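PDB 3BED: PTS system, IIA component from Enterococcus faecalis, which probably passes on phosphoryl groups as the IIA component of a mannose/sorbose-type phosphotransferase system. Local coordinates for residues I9-G14 with A50-I55; Q25-E30 with M99-A104; V37-E42 with G73-V78; Q88-A93 with E109-L114. All coordinates share one frame; numbering follows the deposited sequence.

Contact 1: I9-G14 with A50-I55; sequences ILMSHG and AKLAAI
Leu52 has the largest buried area here and meets the strand with both of its methyl branches. With CG anti to the backbone N (chi1 -178°), the end of the chain comes closer to strand 9-13 than its first bond would suggest. Leu52 CD1 lies 4.0 Å from Ile9 CD1. The selenium of Met11, a selenomethionine, straddles the fork, 4.0 Å from both Leu52 CD1 and Leu52 CD2. Both strand residues cross Leu52 at about a right angle. A bend at chi3 (67°) carries Met11 CE back over Leu52 CB, whereas Ile9 stays extended and puts its CD1 3.7 Å from Ile55 CG2; these two isoleucines slide past each other in opposite directions. The fit works because Ile9 and Met11, two apart on one face of the strand, meet Ile55 and Leu52, about a turn apart on a helix running antiparallel to it (176°). Val66 of the next strand and Val78 of helix 74-82 add to the apolar surroundings. No hydrogen bond crosses between the segments, and the backbone of Ile9 and Met11 is bonded within the sheet, so between these two segments helix and inner strand are joined by apolar contact and shape.

Contact 2: Q25-E30 with M99-A104; sequences QMIVGE and MAIEAA
Val28 and Ile101 form the closer half of this meeting between the C-terminal end of helix 16-28 and helix 97-105. Val28 turns both of its methyls to use. With chi1 at -54°, CG1 lies anti to the carbonyl carbon and 3.7 Å from Ile101 CG2, while Val28 CG2 falls between the backbone N and that carbon, 3.9 Å from Ala104 CB. The fork of the valine thus spans two residues nearly one turn apart, and the backbones come closest at Val28 and Ile101, whose CA atoms are 6.8 Å apart. Thr24, a turn earlier, continues the same seam against Ala100 and Ala104. Ile27 gives up less surface than Val28: a single methyl of Ile101, CD1, meets it, 3.8 Å from both Ile27 CD1 and Ile27 CG2, with the two chains crossing at about a right angle. None of the four touching residues is fully buried. The second subunit shares this side, its His13 packing on Ile27 and its Leu70 on Ile101. Beyond Val28 the helix stops: Gly29 takes a positive phi while its N still bonds back to Gln25 O, and Glu30 turns out into solvent. Neighbouring helices covering one face of a parallel sheet are typical of an open three-layer alpha/beta fold; here their outer edge also meets the second subunit.

Contact 3: V37-E42 with G73-V78; sequences VSMTAE and GTPCNV
At the C-terminal edge of the parallel sheet, where alpha/beta proteins usually place their functional loops, Met39 at the end of an outer strand bears on the first turn of helix 74-82. Met39, a selenomethionine, runs straight out from the strand (chi1 -180°, chi2 -176°) and bends only at chi3 (74°). That shape lays the selenium and the terminal methyl across the turn. SE lies 3.7 Å from Thr74 CB and 3.9 Å from Thr74 CG2, meeting the carbon side of the threonine. Met39 CE comes 3.7 Å from Pro75 CD, and the proline CG closes in from beside it, 3.9 Å from the same CE. Both helix residues cross the selenomethionine at about a right angle, and the rigid proline ring offers it a flank that cannot swing aside. His13, at the end of the neighbouring strand, touches both Met39 and Pro75, and Thr48 of helix 44-59 meets Met39 as well. Just beyond, the chain turns: Thr40 OG1 accepts from Glu42 N at 3.2 Å, an ST turn that leads toward helix 44-59. On the other side Gly73 holds the N-cap position, and its carbonyl O receives Asn77 N to start the helix. A strand end, a strand-to-helix turn and the N-terminus of another helix thus converge, as is typical of the loop-bearing edge of an open alpha/beta sheet.

Contact 4: Q88-A93 with E109-L114; sequences QLRVVA and ENVDEL
Arg90 holds Asp112 side-on with two nitrogens, one to each carboxylate oxygen. The straighter bond of this salt bridge runs from Arg90 NE to Asp112 OD1, 2.8 Å long with an N-H...O angle of 162°; OD1 lies in the guanidinium plane but is itself met from above the carboxylate plane. The other, from Arg90 NH2 to Asp112 OD2, measures 3.0 Å and comes from the syn side, tilted somewhat out of both planes. The two planes stand 53° apart, so the pair is twisted. NH1 is satisfied nearer home, by Leu89 O at 3.0 Å and by Pro87 O, and with all three nitrogens engaged the group has little freedom to rotate. In the conformer described, one of two modelled, Val111 CG2 sits over the centre of one guanidinium face, 3.9 Å from Arg90 CZ. The bridge ties the start of strand 89-93, outermost within its own chain, to the first turn of helix 111-124 in this alpha/beta fold; further along, Val92 and Ala93 pair antiparallel with a strand of the second subunit. The helix start is capped by Asn110: its OD1 accepts Glu113 N in the carbonyl plane at 3.0 Å (156°) and, weakly, Asp112 N at 2.9 Å. Lying in that first turn, the Asp112 carboxylate would probably also be steadied by the helix dipole, although the residue is exposed to solvent.

Contacts 1 and 3 are buried, contact 4 is partly so, and contact 2 lies at the surface. Contacts 1 and 3 are neighbours, their centres about 7 Å apart: both work on adjoining strands of one sheet and use selenomethionines against helices on the same face. Helices 97-105 and 111-124 in contacts 2 and 4 cover the other face. Contact 3 meets contact 4 directly, where Cys76 of helix 74-82 packs on Val91 and Ala93. Chemistry does not simply follow exposure: apolar side chains alone join the segments in contacts 1 and 2, contact 3 adds only the carbon side of a threonine, and a salt bridge appears in the partly buried contact 4, while contact 2, though at the surface, stays apolar.

Contact 1: I9-G14 with A50-I55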
loop_
_atom_site.group_PDB
_atom_site.type_symbol
_atom_site.label_atom_id
_atom_site.label_comp_id
_atom_site.label_asym_id
_atom_site.label_seq_id
_atom_site.Cartn_x
_atom_site.Cartn_y
_atom_site.Cartn_z
ATOM N N ILE A 9 -2.468 -3.754 -14.020
ATOM C CA ILE A 9 -1.975 -2.380 -14.105
ATOM C C ILE A 9 -2.023 -1.864 -12.672
ATOM O O ILE A 9 -3.078 -1.925 -12.040
ATOM C CB ILE A 9 -2.856 -1.499 -14.996
ATOM C CG1 ILE A 9 -2.964 -2.086 -16.423
ATOM C CG2 ILE A 9 -2.265 -0.041 -15.014
ATOM C CD1 ILE A 9 -3.905 -1.344 -17.352
ATOM N N LEU A 10 -0.930 -1.310 -12.184
ATOM C CA LEU A 10 -0.981 -0.634 -10.854
ATOM C C LEU A 10 -0.871 0.846 -11.101
ATOM O O LEU A 10 -0.028 1.275 -11.868
ATOM C CB LEU A 10 0.185 -1.103 -9.942
ATOM C CG LEU A 10 0.447 -2.617 -9.776
ATOM C CD1 LEU A 10 1.502 -2.833 -8.717
ATOM C CD2 LEU A 10 -0.830 -3.352 -9.426
HETATM N N MSE A 11 -1.709 1.631 -10.422
HETATM C CA MSE A 11 -1.769 3.068 -10.670
HETATM C C MSE A 11 -1.750 3.796 -9.371
HETATM O O MSE A 11 -2.446 3.416 -8.414
HETATM C CB MSE A 11 -3.084 3.459 -11.384
HETATM C CG MSE A 11 -3.268 2.804 -12.708
HETATM SE SE MSE A 11 -4.817 3.572 -13.653
HETATM C CE MSE A 11 -4.214 5.285 -13.994
ATOM N N SER A 12 -0.983 4.893 -9.350
ATOM C CA SER A 12 -0.970 5.687 -8.115
ATOM C C SER A 12 -0.600 7.123 -8.320
ATOM O O SER A 12 -0.029 7.479 -9.367
ATOM C CB SER A 12 0.038 5.130 -7.076
ATOM O OG SER A 12 1.398 5.322 -7.455
ATOM N N HIS A 13 -0.895 7.945 -7.298
ATOM C CA HIS A 13 -0.169 9.205 -7.152
ATOM C C HIS A 13 1.303 8.863 -7.018
ATOM O O HIS A 13 1.649 7.950 -6.254
ATOM C CB HIS A 13 -0.572 9.924 -5.857
ATOM C CG HIS A 13 -2.015 10.308 -5.801
ATOM N ND1 HIS A 13 -3.022 9.382 -5.594
ATOM C CD2 HIS A 13 -2.627 11.510 -5.948
ATOM C CE1 HIS A 13 -4.190 10.009 -5.566
ATOM N NE2 HIS A 13 -3.981 11.300 -5.780
ATOM N N GLY A 14 2.171 9.590 -7.737
ATOM C CA GLY A 14 3.607 9.429 -7.564
ATOM C C GLY A 14 4.032 7.993 -7.916
ATOM O O GLY A 14 3.438 7.334 -8.797
ATOM N N ALA A 50 -3.943 10.068 -20.557
ATOM C CA ALA A 50 -3.141 9.688 -21.708
ATOM C C ALA A 50 -2.219 8.517 -21.341
ATOM O O ALA A 50 -2.008 7.604 -22.151
ATOM C CB ALA A 50 -2.319 10.877 -22.237
ATOM N N LYS A 51 -1.675 8.518 -20.125
ATOM C CA LYS A 51 -0.775 7.428 -19.717
ATOM C C LYS A 51 -1.539 6.111 -19.654
ATOM O O LYS A 51 -1.045 5.087 -20.135
ATOM C CB LYS A 51 -0.139 7.729 -18.370
ATOM C CG LYS A 51 0.959 8.776 -18.460
ATOM C CD LYS A 51 1.535 9.026 -17.065
ATOM C CE LYS A 51 2.723 9.968 -17.122
ATOM N NZ LYS A 51 3.440 10.122 -15.781
ATOM N N LEU A 52 -2.731 6.120 -19.045
ATOM C CA LEU A 52 -3.489 4.873 -19.018
ATOM C C LEU A 52 -3.920 4.484 -20.449
ATOM O O LEU A 52 -3.924 3.295 -20.805
ATOM C CB LEU A 52 -4.727 4.994 -18.141
ATOM C CG LEU A 52 -5.584 3.753 -17.998
ATOM C CD1 LEU A 52 -4.770 2.566 -17.478
ATOM C CD2 LEU A 52 -6.808 4.010 -17.122
ATOM N N ALA A 53 -4.297 5.476 -21.247
ATOM C CA ALA A 53 -4.820 5.167 -22.606
ATOM C C ALA A 53 -3.731 4.462 -23.432
ATOM O O ALA A 53 -4.040 3.522 -24.173
ATOM C CB ALA A 53 -5.255 6.436 -23.330
ATOM N N ALA A 54 -2.472 4.891 -23.274
ATOM C CA ALA A 54 -1.371 4.279 -24.037
ATOM C C ALA A 54 -1.243 2.794 -23.725
ATOM O O ALA A 54 -1.006 1.975 -24.630
ATOM C CB ALA A 54 -0.098 5.003 -23.766
ATOM N N ILE A 55 -1.402 2.438 -22.453
ATOM C CA ILE A 55 -1.331 1.057 -22.018
ATOM C C ILE A 55 -2.546 0.266 -22.499
ATOM O O ILE A 55 -2.415 -0.834 -23.065
ATOM C CB ILE A 55 -1.282 1.016 -20.487
ATOM C CG1 ILE A 55 0.044 1.629 -20.003
ATOM C CG2 ILE A 55 -1.452 -0.414 -19.984
ATOM C CD1 ILE A 55 0.041 1.981 -18.519
#

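Contact 2: Q25-E30 with M99-A104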
loop_
_atom_site.group_PDB
_atom_site.type_symbol
_atom_site.label_atom_id
_atom_site.label_comp_id
_atom_site.label_asym_id
_atom_site.label_seq_id
_atom_site.Cartn_x
_atom_site.Cartn_y
_atom_site.Cartn_z
ATOM N N GLN A 25 7.907 -8.122 -6.948
ATOM C CA GLN A 25 8.772 -9.018 -7.723
ATOM C C GLN A 25 9.848 -9.637 -6.803
ATOM O O GLN A 25 10.252 -10.785 -6.980
ATOM C CB GLN A 25 9.405 -8.228 -8.895
ATOM C CG GLN A 25 8.390 -7.967 -10.018
ATOM C CD GLN A 25 8.811 -6.835 -10.934
ATOM O OE1 GLN A 25 9.688 -6.034 -10.592
ATOM N NE2 GLN A 25 8.207 -6.778 -12.114
HETATM N N MSE A 26 10.255 -8.888 -5.790
HETATM C CA MSE A 26 11.270 -9.385 -4.860
HETATM C C MSE A 26 10.766 -10.424 -3.858
HETATM O O MSE A 26 11.565 -11.066 -3.153
HETATM C CB MSE A 26 11.973 -8.227 -4.162
HETATM C CG MSE A 26 12.886 -7.403 -5.109
HETATM SE SE MSE A 26 14.547 -8.367 -5.473
HETATM C CE MSE A 26 15.377 -8.130 -3.711
ATOM N N ILE A 27 9.450 -10.607 -3.826
ATOM C CA ILE A 27 8.792 -11.546 -2.939
ATOM C C ILE A 27 8.346 -12.779 -3.725
ATOM O O ILE A 27 8.531 -13.895 -3.268
ATOM C CB ILE A 27 7.587 -10.886 -2.199
ATOM C CG1 ILE A 27 8.123 -9.835 -1.209
ATOM C CG2 ILE A 27 6.701 -11.950 -1.451
ATOM C CD1 ILE A 27 7.062 -8.922 -0.684
ATOM N N VAL A 28 7.739 -12.552 -4.896
ATOM C CA VAL A 28 7.169 -13.668 -5.695
ATOM C C VAL A 28 8.017 -14.062 -6.895
ATOM O O VAL A 28 7.833 -15.149 -7.444
ATOM C CB VAL A 28 5.680 -13.410 -6.138
ATOM C CG1 VAL A 28 4.772 -13.070 -4.934
ATOM C CG2 VAL A 28 5.573 -12.352 -7.225
ATOM N N GLY A 29 8.954 -13.209 -7.280
ATOM C CA GLY A 29 9.773 -13.517 -8.409
ATOM C C GLY A 29 9.497 -12.759 -9.667
ATOM O O GLY A 29 8.533 -11.970 -9.756
ATOM N N GLU A 30 10.330 -13.043 -10.662
ATOM C CA GLU A 30 10.365 -12.245 -11.863
ATOM C C GLU A 30 9.078 -12.363 -12.659
ATOM O O GLU A 30 8.820 -11.523 -13.515
ATOM C CB GLU A 30 11.588 -12.648 -12.717
ATOM C CG GLU A 30 11.514 -14.101 -13.051
ATOM C CD GLU A 30 12.636 -14.614 -13.903
ATOM O OE1 GLU A 30 13.616 -13.865 -14.175
ATOM O OE2 GLU A 30 12.500 -15.788 -14.320
HETATM N N MSE A 99 -2.305 -7.370 -1.773
HETATM C CA MSE A 99 -3.123 -7.439 -2.980
HETATM C C MSE A 99 -2.256 -7.651 -4.200
HETATM O O MSE A 99 -2.618 -8.443 -5.102
HETATM C CB MSE A 99 -3.964 -6.171 -3.137
HETATM C CG MSE A 99 -5.092 -6.077 -2.198
HETATM SE SE MSE A 99 -5.717 -4.207 -2.203
HETATM C CE MSE A 99 -5.479 -4.041 -4.208
ATOM N N ALA A 100 -1.116 -6.964 -4.247
ATOM C CA ALA A 100 -0.233 -7.059 -5.408
ATOM C C ALA A 100 0.395 -8.441 -5.506
ATOM O O ALA A 100 0.499 -9.000 -6.616
ATOM C CB ALA A 100 0.849 -5.991 -5.335
ATOM N N ILE A 101 0.856 -8.976 -4.363
ATOM C CA ILE A 101 1.398 -10.360 -4.344
ATOM C C ILE A 101 0.364 -11.377 -4.811
ATOM O O ILE A 101 0.672 -12.240 -5.665
ATOM C CB ILE A 101 1.911 -10.725 -2.896
ATOM C CG1 ILE A 101 3.186 -9.886 -2.643
ATOM C CG2 ILE A 101 1.949 -12.289 -2.684
ATOM C CD1 ILE A 101 3.458 -9.932 -1.082
ATOM N N GLU A 102 -0.840 -11.314 -4.235
ATOM C CA GLU A 102 -1.835 -12.272 -4.663
ATOM C C GLU A 102 -2.230 -12.119 -6.128
ATOM O O GLU A 102 -2.489 -13.123 -6.796
ATOM C CB GLU A 102 -3.046 -12.262 -3.735
ATOM C CG GLU A 102 -2.676 -12.674 -2.297
ATOM C CD GLU A 102 -2.118 -14.095 -2.177
ATOM O OE1 GLU A 102 -2.357 -14.960 -3.055
ATOM O OE2 GLU A 102 -1.444 -14.344 -1.176
ATOM N N ALA A 103 -2.286 -10.891 -6.643
ATOM C CA ALA A 103 -2.615 -10.675 -8.045
ATOM C C ALA A 103 -1.552 -11.317 -8.909
ATOM O O ALA A 103 -1.844 -11.920 -9.958
ATOM C CB ALA A 103 -2.701 -9.186 -8.309
ATOM N N ALA A 104 -0.300 -11.197 -8.472
ATOM C CA ALA A 104 0.834 -11.612 -9.289
ATOM C C ALA A 104 0.842 -13.109 -9.483
ATOM O O ALA A 104 1.328 -13.577 -10.500
ATOM C CB ALA A 104 2.105 -11.191 -8.636
#

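Contact 3: V37-E42 with G73-V78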
loop_
_atom_site.group_PDB
_atom_site.type_symbol
_atom_site.label_atom_id
_atom_site.label_comp_id
_atom_site.label_asym_id
_atom_site.label_seq_id
_atom_site.Cartn_x
_atom_site.Cartn_y
_atom_site.Cartn_z
ATOM N N VAL A 37 1.016 3.108 -13.971
ATOM C CA VAL A 37 0.805 4.566 -14.164
ATOM C C VAL A 37 1.194 5.287 -12.881
ATOM O O VAL A 37 0.619 5.020 -11.798
ATOM C CB VAL A 37 -0.644 4.923 -14.492
ATOM C CG1 VAL A 37 -0.817 6.470 -14.621
ATOM C CG2 VAL A 37 -1.093 4.185 -15.753
ATOM N N SER A 38 2.176 6.166 -13.031
ATOM C CA SER A 38 2.700 7.007 -11.963
ATOM C C SER A 38 2.266 8.430 -12.259
ATOM O O SER A 38 2.799 9.078 -13.201
ATOM C CB SER A 38 4.229 6.937 -11.979
ATOM O OG SER A 38 4.644 5.629 -11.580
HETATM N N MSE A 39 1.253 8.915 -11.539
HETATM C CA MSE A 39 0.772 10.274 -11.810
HETATM C C MSE A 39 1.640 11.266 -11.060
HETATM O O MSE A 39 1.627 11.326 -9.836
HETATM C CB MSE A 39 -0.690 10.461 -11.372
HETATM C CG MSE A 39 -1.166 11.886 -11.678
HETATM SE SE MSE A 39 -2.965 12.213 -11.016
HETATM C CE MSE A 39 -2.521 12.342 -9.212
ATOM N N THR A 40 2.393 12.060 -11.778
ATOM C CA THR A 40 3.253 13.024 -11.107
ATOM C C THR A 40 2.485 14.300 -10.780
ATOM O O THR A 40 1.311 14.466 -11.180
ATOM C CB THR A 40 4.422 13.409 -12.002
ATOM O OG1 THR A 40 3.926 14.163 -13.097
ATOM C CG2 THR A 40 5.141 12.153 -12.495
ATOM N N ALA A 41 3.148 15.204 -10.051
ATOM C CA ALA A 41 2.523 16.472 -9.698
ATOM C C ALA A 41 2.223 17.325 -10.934
ATOM O O ALA A 41 1.338 18.183 -10.887
ATOM C CB ALA A 41 3.365 17.230 -8.676
ATOM N N GLU A 42 2.894 17.028 -12.052
ATOM C CA GLU A 42 2.645 17.770 -13.297
ATOM C C GLU A 42 1.619 17.140 -14.219
ATOM O O GLU A 42 1.200 17.762 -15.192
ATOM C CB GLU A 42 3.946 17.981 -14.074
ATOM C CG GLU A 42 4.848 19.040 -13.439
ATOM C CD GLU A 42 5.449 18.541 -12.137
ATOM O OE1 GLU A 42 5.878 17.363 -12.099
ATOM O OE2 GLU A 42 5.447 19.313 -11.145
ATOM N N GLY A 73 -9.328 9.447 -5.897
ATOM C CA GLY A 73 -8.216 10.159 -6.493
ATOM C C GLY A 73 -8.195 10.122 -8.007
ATOM O O GLY A 73 -8.822 9.255 -8.628
ATOM N N THR A 74 -7.491 11.085 -8.597
ATOM C CA THR A 74 -7.450 11.165 -10.054
ATOM C C THR A 74 -7.028 9.851 -10.702
ATOM O O THR A 74 -7.654 9.420 -11.660
ATOM C CB THR A 74 -6.649 12.366 -10.541
ATOM O OG1 THR A 74 -7.254 13.529 -9.950
ATOM C CG2 THR A 74 -6.714 12.433 -12.009
ATOM N N PRO A 75 -5.973 9.184 -10.181
ATOM C CA PRO A 75 -5.627 7.890 -10.831
ATOM C C PRO A 75 -6.804 6.914 -10.865
ATOM O O PRO A 75 -7.104 6.350 -11.924
ATOM C CB PRO A 75 -4.470 7.357 -9.953
ATOM C CG PRO A 75 -3.826 8.685 -9.430
ATOM C CD PRO A 75 -5.007 9.567 -9.137
ATOM N N CYS A 76 -7.446 6.718 -9.706
ATOM C CA CYS A 76 -8.597 5.839 -9.663
ATOM C C CYS A 76 -9.753 6.324 -10.565
ATOM O O CYS A 76 -10.368 5.516 -11.307
ATOM C CB CYS A 76 -9.036 5.640 -8.227
ATOM S SG CYS A 76 -10.205 4.249 -8.037
ATOM N N ASN A 77 -10.037 7.634 -10.542
ATOM C CA ASN A 77 -11.115 8.152 -11.408
ATOM C C ASN A 77 -10.840 7.886 -12.895
ATOM O O ASN A 77 -11.720 7.557 -13.675
ATOM C CB ASN A 77 -11.266 9.663 -11.202
ATOM C CG ASN A 77 -11.704 10.020 -9.783
ATOM O OD1 ASN A 77 -12.308 9.199 -9.073
ATOM N ND2 ASN A 77 -11.449 11.271 -9.390
ATOM N N VAL A 78 -9.589 8.034 -13.267
ATOM C CA VAL A 78 -9.193 7.834 -14.659
ATOM C C VAL A 78 -9.396 6.358 -15.067
ATOM O O VAL A 78 -9.885 6.090 -16.150
ATOM C CB VAL A 78 -7.775 8.273 -14.829
ATOM C CG1 VAL A 78 -7.120 7.698 -16.131
ATOM C CG2 VAL A 78 -7.719 9.773 -14.782
#

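Contact 4: Q88-A93 with E109-L114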
loop_
_atom_site.group_PDB
_atom_site.type_symbol
_atom_site.label_atom_id
_atom_site.label_comp_id
_atom_site.label_asym_id
_atom_site.label_seq_id
_atom_site.Cartn_x
_atom_site.Cartn_y
_atom_site.Cartn_z
ATOM N N GLN A 88 -13.861 -5.281 -20.592
ATOM C CA GLN A 88 -13.274 -6.328 -19.756
ATOM C C GLN A 88 -12.231 -5.786 -18.778
ATOM O O GLN A 88 -11.408 -6.552 -18.273
ATOM C CB GLN A 88 -12.658 -7.413 -20.639
ATOM C CG GLN A 88 -13.656 -7.995 -21.669
ATOM C CD GLN A 88 -13.170 -9.279 -22.253
ATOM O OE1 GLN A 88 -12.529 -9.271 -23.289
ATOM N NE2 GLN A 88 -13.402 -10.384 -21.551
ATOM N N LEU A 89 -12.295 -4.467 -18.522
ATOM C CA LEU A 89 -11.449 -3.820 -17.533
ATOM C C LEU A 89 -12.211 -3.711 -16.238
ATOM O O LEU A 89 -13.388 -3.332 -16.245
ATOM C CB LEU A 89 -11.103 -2.405 -18.021
ATOM C CG LEU A 89 -10.409 -1.471 -16.999
ATOM C CD1 LEU A 89 -9.012 -1.993 -16.683
ATOM C CD2 LEU A 89 -10.324 -0.052 -17.545
ATOM N N ARG A 90 -11.561 -4.060 -15.120
ATOM C CA ARG A 90 -12.115 -3.809 -13.792
ATOM C C ARG A 90 -11.094 -3.017 -12.969
ATOM O O ARG A 90 -9.911 -2.960 -13.328
ATOM C CB ARG A 90 -12.492 -5.115 -13.070
ATOM C CG ARG A 90 -13.439 -6.059 -13.872
ATOM C CD ARG A 90 -14.910 -5.570 -13.841
ATOM N NE ARG A 90 -15.783 -6.474 -14.593
ATOM C CZ ARG A 90 -15.872 -6.553 -15.925
ATOM N NH1 ARG A 90 -15.206 -5.720 -16.729
ATOM N NH2 ARG A 90 -16.676 -7.490 -16.460
ATOM N N VAL A 91 -11.568 -2.462 -11.856
ATOM C CA VAL A 91 -10.758 -1.593 -11.005
ATOM C C VAL A 91 -11.021 -1.936 -9.558
ATOM O O VAL A 91 -12.168 -2.024 -9.141
ATOM C CB VAL A 91 -11.125 -0.102 -11.224
ATOM C CG1 VAL A 91 -10.280 0.811 -10.316
ATOM C CG2 VAL A 91 -10.937 0.302 -12.713
ATOM N N VAL A 92 -9.938 -2.138 -8.794
ATOM C CA VAL A 92 -10.005 -2.261 -7.343
ATOM C C VAL A 92 -9.123 -1.165 -6.738
ATOM O O VAL A 92 -7.966 -0.979 -7.157
ATOM C CB VAL A 92 -9.504 -3.640 -6.882
ATOM C CG1 VAL A 92 -9.569 -3.774 -5.367
ATOM C CG2 VAL A 92 -10.336 -4.757 -7.573
ATOM N N ALA A 93 -9.678 -0.465 -5.751
ATOM C CA ALA A 93 -8.912 0.600 -5.059
ATOM C C ALA A 93 -8.383 0.090 -3.712
ATOM O O ALA A 93 -8.840 -0.957 -3.234
ATOM C CB ALA A 93 -9.820 1.835 -4.825
ATOM N N GLU A 109 -8.783 -16.658 -13.884
ATOM C CA GLU A 109 -8.828 -16.115 -15.241
ATOM C C GLU A 109 -9.954 -15.090 -15.383
ATOM O O GLU A 109 -9.812 -14.109 -16.129
ATOM C CB GLU A 109 -8.960 -17.242 -16.264
ATOM C CG GLU A 109 -8.041 -17.087 -17.462
ATOM C CD GLU A 109 -7.923 -18.360 -18.286
ATOM O OE1 GLU A 109 -7.997 -19.463 -17.693
ATOM O OE2 GLU A 109 -7.741 -18.247 -19.521
ATOM N N ASN A 110 -11.055 -15.295 -14.673
ATOM C CA ASN A 110 -12.164 -14.364 -14.827
ATOM C C ASN A 110 -11.936 -13.058 -14.041
ATOM O O ASN A 110 -11.619 -13.094 -12.850
ATOM C CB ASN A 110 -13.502 -14.969 -14.435
ATOM C CG ASN A 110 -14.626 -13.966 -14.585
ATOM O OD1 ASN A 110 -14.939 -13.233 -13.654
ATOM N ND2 ASN A 110 -15.196 -13.891 -15.791
ATOM N N VAL A 111 -12.149 -11.919 -14.713
ATOM C CA VAL A 111 -11.840 -10.588 -14.141
ATOM C C VAL A 111 -12.671 -10.202 -12.938
ATOM O O VAL A 111 -12.179 -9.560 -12.008
ATOM C CB VAL A 111 -11.991 -9.448 -15.167
ATOM C CG1 VAL A 111 -10.898 -9.499 -16.182
ATOM C CG2 VAL A 111 -13.363 -9.478 -15.830
ATOM N N ASP A 112 -13.949 -10.562 -12.957
ATOM C CA ASP A 112 -14.841 -10.271 -11.867
ATOM C C ASP A 112 -14.479 -11.138 -10.651
ATOM O O ASP A 112 -14.532 -10.658 -9.498
ATOM C CB ASP A 112 -16.301 -10.514 -12.300
ATOM C CG ASP A 112 -16.793 -9.442 -13.267
ATOM O OD1 ASP A 112 -16.916 -8.281 -12.843
ATOM O OD2 ASP A 112 -16.978 -9.741 -14.463
ATOM N N GLU A 113 -14.117 -12.401 -10.906
ATOM C CA GLU A 113 -13.720 -13.289 -9.817
ATOM C C GLU A 113 -12.420 -12.791 -9.209
ATOM O O GLU A 113 -12.270 -12.772 -7.991
ATOM C CB GLU A 113 -13.510 -14.709 -10.310
ATOM C CG GLU A 113 -13.109 -15.649 -9.187
ATOM C CD GLU A 113 -13.236 -17.086 -9.587
ATOM O OE1 GLU A 113 -14.144 -17.367 -10.406
ATOM O OE2 GLU A 113 -12.448 -17.923 -9.092
ATOM N N LEU A 114 -11.507 -12.371 -10.086
ATOM C CA LEU A 114 -10.208 -11.884 -9.633
ATOM C C LEU A 114 -10.372 -10.585 -8.823
ATOM O O LEU A 114 -9.794 -10.475 -7.740
ATOM C CB LEU A 114 -9.287 -11.663 -10.817
ATOM C CG LEU A 114 -7.923 -11.134 -10.405
ATOM C CD1 LEU A 114 -7.199 -12.126 -9.482
ATOM C CD2 LEU A 114 -7.111 -10.791 -11.614
#